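Local coordinates for AlgW protein (Pseudomonas aeruginosa, PDB 7CO3), which is an HtrA-type protein of the peptidase S1C family with a trypsin-like domain and a PDZ domain, and probably acts as a serine endopeptidase, at residues V133-Q144 / V156-L164. The protein carries 1 engineered substitution. Residues are numbered along the deposited sequence; the frame is centred on the assembly and turned at random.
Sequences VALRDGRETIAQ and VLKIDLKNL
The guanidinium of Arg139 lies against the loop 160-164. On one face, Leu135 CD1 sits over the centre, 4.2 Å above the plane. Asn163 O stands in plane at the edge, and Leu161 CB also lies there, near the plane. Leu164 CD2 approaches obliquely and touches Arg139 NH2. Arg139 NH2 lies 2.5 Å from the backbone carbonyl Lys162 O; that is too short for a normal hydrogen bond, and the angle of 119° is bent, so its exact geometry is doubtful. On the other end of the group, Arg139 NH1 forms a salt bridge to Asp137 OD2 at 3.0 Å. Asp137 OD1 accepts from the backbone N of Arg139, an Asx turn. Through its contacts with Asp137, Leu161 and Leu164, Arg139 joins the type I turn from Leu135 to Gly138, after strand 130-134, to the loop that follows strand 154-158. These strands belong to the six-stranded antiparallel barrel of the trypsin-like domain, where 140-149 lies between 130-134 and 154-158. At the other end of the contact, Gln144 and Lys158 form an antiparallel hydrogen-bonded pair. Gln144 N to Lys158 O is nearly straight, at 175°. Lys158 NZ hydrogen-bonds to Glu115 O, and the lysine makes a cation-pi contact with Tyr117. Between the two ends the contact is apolar. With chi1 at 65°, Ile159 CG1 lies between the backbone N and the carbonyl carbon, which leaves CG2 anti to the carbonyl carbon; this methyl meets Ala143 CB at 3.6 Å, Thr141 CG2 and Val133 CG2. Thr141 and Leu161 meet tip to tip, CG2 to CD1 at 3.7 Å. Leu135 crosses Leu164 at about a right angle, CD1 to CD2 at 3.5 Å. Leu69 of strand 66-72 packs on Val133 and Leu157.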
loop_
_atom_site.group_PDB
_atom_site.type_symbol
_atom_site.label_atom_id
_atom_site.label_comp_id
_atom_site.label_asym_id
_atom_site.label_seq_id
_atom_site.Cartn_x
_atom_site.Cartn_y
_atom_site.Cartn_z
ATOM N N VAL B 133 -21.233 14.619 -13.528
ATOM C CA VAL B 133 -19.823 14.956 -13.493
ATOM C C VAL B 133 -19.652 16.034 -12.434
ATOM O O VAL B 133 -20.375 17.038 -12.443
ATOM C CB VAL B 133 -19.352 15.458 -14.866
ATOM C CG1 VAL B 133 -18.070 16.210 -14.739
ATOM C CG2 VAL B 133 -19.250 14.319 -15.880
ATOM N N ALA B 134 -18.722 15.828 -11.504
ATOM C CA ALA B 134 -18.439 16.811 -10.467
ATOM C C ALA B 134 -16.984 17.240 -10.577
ATOM O O ALA B 134 -16.067 16.422 -10.391
ATOM C CB ALA B 134 -18.758 16.273 -9.067
ATOM N N LEU B 135 -16.775 18.527 -10.852
ATOM C CA LEU B 135 -15.434 19.032 -11.079
ATOM C C LEU B 135 -14.790 19.459 -9.772
ATOM O O LEU B 135 -15.469 19.727 -8.773
ATOM C CB LEU B 135 -15.463 20.199 -12.061
ATOM C CG LEU B 135 -16.011 19.834 -13.440
ATOM C CD1 LEU B 135 -15.908 21.046 -14.332
ATOM C CD2 LEU B 135 -15.278 18.646 -14.043
ATOM N N ARG B 136 -13.455 19.525 -9.793
ATOM C CA ARG B 136 -12.706 19.948 -8.613
ATOM C C ARG B 136 -13.109 21.338 -8.129
ATOM O O ARG B 136 -13.028 21.622 -6.931
ATOM C CB ARG B 136 -11.215 19.926 -8.909
ATOM C CG ARG B 136 -10.387 19.933 -7.653
ATOM C CD ARG B 136 -8.938 19.750 -7.986
ATOM N NE ARG B 136 -8.074 20.313 -6.962
ATOM C CZ ARG B 136 -7.348 21.406 -7.134
ATOM N NH1 ARG B 136 -6.588 21.860 -6.149
ATOM N NH2 ARG B 136 -7.386 22.046 -8.296
ATOM N N ASP B 137 -13.530 22.220 -9.044
ATOM C CA ASP B 137 -13.881 23.581 -8.645
ATOM C C ASP B 137 -15.249 23.662 -7.999
ATOM O O ASP B 137 -15.638 24.743 -7.557
ATOM C CB ASP B 137 -13.791 24.545 -9.840
ATOM C CG ASP B 137 -14.778 24.204 -10.975
ATOM O OD1 ASP B 137 -15.863 23.655 -10.717
ATOM O OD2 ASP B 137 -14.430 24.473 -12.150
ATOM N N GLY B 138 -15.988 22.561 -7.954
ATOM C CA GLY B 138 -17.306 22.545 -7.355
ATOM C C GLY B 138 -18.456 22.491 -8.337
ATOM O O GLY B 138 -19.567 22.146 -7.926
ATOM N N ARG B 139 -18.239 22.837 -9.606
ATOM C CA ARG B 139 -19.329 22.786 -10.580
ATOM C C ARG B 139 -19.765 21.341 -10.786
ATOM O O ARG B 139 -18.939 20.425 -10.798
ATOM C CB ARG B 139 -18.897 23.370 -11.932
ATOM C CG ARG B 139 -18.814 24.882 -12.045
ATOM C CD ARG B 139 -17.574 25.279 -12.847
ATOM N NE ARG B 139 -17.700 24.991 -14.270
ATOM C CZ ARG B 139 -16.712 25.092 -15.155
ATOM N NH1 ARG B 139 -15.498 25.457 -14.775
ATOM N NH2 ARG B 139 -16.937 24.816 -16.425
ATOM N N GLU B 140 -21.066 21.144 -10.956
ATOM C CA GLU B 140 -21.646 19.857 -11.306
ATOM C C GLU B 140 -22.502 20.007 -12.559
ATOM O O GLU B 140 -23.081 21.070 -12.815
ATOM C CB GLU B 140 -22.484 19.304 -10.147
ATOM C CG GLU B 140 -21.648 19.068 -8.892
ATOM C CD GLU B 140 -22.400 18.356 -7.785
ATOM O OE1 GLU B 140 -23.295 17.547 -8.101
ATOM O OE2 GLU B 140 -22.092 18.600 -6.596
ATOM N N THR B 141 -22.575 18.932 -13.341
ATOM C CA THR B 141 -23.375 18.939 -14.559
ATOM C C THR B 141 -23.693 17.508 -14.947
ATOM O O THR B 141 -23.011 16.566 -14.541
ATOM C CB THR B 141 -22.674 19.655 -15.728
ATOM O OG1 THR B 141 -23.580 19.761 -16.831
ATOM C CG2 THR B 141 -21.428 18.886 -16.212
ATOM N N ILE B 142 -24.752 17.362 -15.718
ATOM C CA ILE B 142 -25.108 16.063 -16.267
ATOM C C ILE B 142 -24.297 15.853 -17.532
ATOM O O ILE B 142 -24.033 16.803 -18.275
ATOM C CB ILE B 142 -26.622 15.968 -16.535
ATOM C CG1 ILE B 142 -27.403 15.775 -15.235
ATOM C CG2 ILE B 142 -26.939 14.779 -17.420
ATOM C CD1 ILE B 142 -27.498 16.996 -14.319
ATOM N N ALA B 143 -23.859 14.625 -17.758
ATOM C CA ALA B 143 -23.068 14.298 -18.928
ATOM C C ALA B 143 -23.902 13.454 -19.875
ATOM O O ALA B 143 -24.835 12.771 -19.455
ATOM C CB ALA B 143 -21.792 13.532 -18.547
ATOM N N GLN B 144 -23.547 13.507 -21.160
ATOM C CA GLN B 144 -24.093 12.631 -22.182
ATOM C C GLN B 144 -23.055 11.585 -22.563
ATOM O O GLN B 144 -21.848 11.846 -22.536
ATOM C CB GLN B 144 -24.502 13.400 -23.446
ATOM C CG GLN B 144 -25.785 14.262 -23.343
ATOM C CD GLN B 144 -26.791 13.809 -22.279
ATOM O OE1 GLN B 144 -27.444 12.771 -22.409
ATOM N NE2 GLN B 144 -26.934 14.616 -21.227
ATOM N N VAL B 156 -16.643 7.393 -23.643
ATOM C CA VAL B 156 -16.475 8.826 -23.832
ATOM C C VAL B 156 -17.764 9.512 -23.440
ATOM O O VAL B 156 -18.854 9.057 -23.809
ATOM C CB VAL B 156 -16.091 9.182 -25.284
ATOM C CG1 VAL B 156 -15.971 10.662 -25.415
ATOM C CG2 VAL B 156 -14.791 8.520 -25.670
ATOM N N LEU B 157 -17.627 10.603 -22.702
ATOM C CA LEU B 157 -18.700 11.446 -22.221
ATOM C C LEU B 157 -18.472 12.850 -22.768
ATOM O O LEU B 157 -17.349 13.227 -23.107
ATOM C CB LEU B 157 -18.726 11.524 -20.678
ATOM C CG LEU B 157 -18.796 10.254 -19.813
ATOM C CD1 LEU B 157 -18.746 10.631 -18.294
ATOM C CD2 LEU B 157 -20.037 9.466 -20.148
ATOM N N LYS B 158 -19.540 13.630 -22.789
ATOM C CA LYS B 158 -19.523 15.019 -23.227
ATOM C C LYS B 158 -20.315 15.853 -22.241
ATOM O O LYS B 158 -21.416 15.464 -21.841
ATOM C CB LYS B 158 -20.126 15.165 -24.643
ATOM C CG LYS B 158 -19.844 16.526 -25.326
ATOM C CD LYS B 158 -20.827 17.622 -24.890
ATOM C CE LYS B 158 -20.811 18.811 -25.832
ATOM N NZ LYS B 158 -19.421 19.204 -26.190
ATOM N N ILE B 159 -19.766 17.009 -21.877
ATOM C CA ILE B 159 -20.450 17.977 -21.036
ATOM C C ILE B 159 -20.404 19.342 -21.712
ATOM O O ILE B 159 -19.550 19.607 -22.561
ATOM C CB ILE B 159 -19.855 18.029 -19.607
ATOM C CG1 ILE B 159 -18.393 18.538 -19.581
ATOM C CG2 ILE B 159 -19.963 16.626 -18.935
ATOM C CD1 ILE B 159 -17.856 18.784 -18.135
ATOM N N ASP B 160 -21.334 20.204 -21.317
ATOM C CA ASP B 160 -21.486 21.560 -21.844
ATOM C C ASP B 160 -21.182 22.532 -20.709
ATOM O O ASP B 160 -22.057 22.834 -19.894
ATOM C CB ASP B 160 -22.892 21.753 -22.405
ATOM C CG ASP B 160 -23.171 23.180 -22.849
ATOM O OD1 ASP B 160 -22.369 23.724 -23.638
ATOM O OD2 ASP B 160 -24.200 23.747 -22.425
ATOM N N LEU B 161 -19.941 23.018 -20.661
ATOM C CA LEU B 161 -19.460 23.852 -19.564
ATOM C C LEU B 161 -18.278 24.681 -20.049
ATOM O O LEU B 161 -17.483 24.226 -20.876
ATOM C CB LEU B 161 -19.054 22.990 -18.358
ATOM C CG LEU B 161 -20.135 22.607 -17.338
ATOM C CD1 LEU B 161 -19.546 22.029 -16.062
ATOM C CD2 LEU B 161 -21.000 23.812 -16.999
ATOM N N LYS B 162 -18.148 25.887 -19.506
ATOM C CA LYS B 162 -17.182 26.870 -19.983
ATOM C C LYS B 162 -15.911 26.864 -19.141
ATOM O O LYS B 162 -15.917 26.488 -17.963
ATOM C CB LYS B 162 -17.785 28.291 -19.977
ATOM C CG LYS B 162 -17.524 29.082 -18.684
ATOM C CD LYS B 162 -18.014 30.543 -18.736
ATOM C CE LYS B 162 -16.911 31.549 -19.106
ATOM N NZ LYS B 162 -16.162 32.065 -17.923
ATOM N N ASN B 163 -14.815 27.300 -19.773
ATOM C CA ASN B 163 -13.521 27.491 -19.112
ATOM C C ASN B 163 -13.072 26.221 -18.392
ATOM O O ASN B 163 -12.714 26.225 -17.212
ATOM C CB ASN B 163 -13.543 28.686 -18.149
ATOM C CG ASN B 163 -13.873 30.010 -18.844
ATOM O OD1 ASN B 163 -13.977 31.052 -18.187
ATOM N ND2 ASN B 163 -14.033 29.978 -20.173
ATOM N N LEU B 164 -13.096 25.132 -19.122
ATOM C CA LEU B 164 -12.769 23.817 -18.594
ATOM C C LEU B 164 -11.257 23.592 -18.612
ATOM O O LEU B 164 -10.593 23.932 -19.595
ATOM C CB LEU B 164 -13.462 22.749 -19.414
ATOM C CG LEU B 164 -14.908 22.493 -19.001
ATOM C CD1 LEU B 164 -15.495 21.303 -19.758
ATOM C CD2 LEU B 164 -14.984 22.287 -17.497
#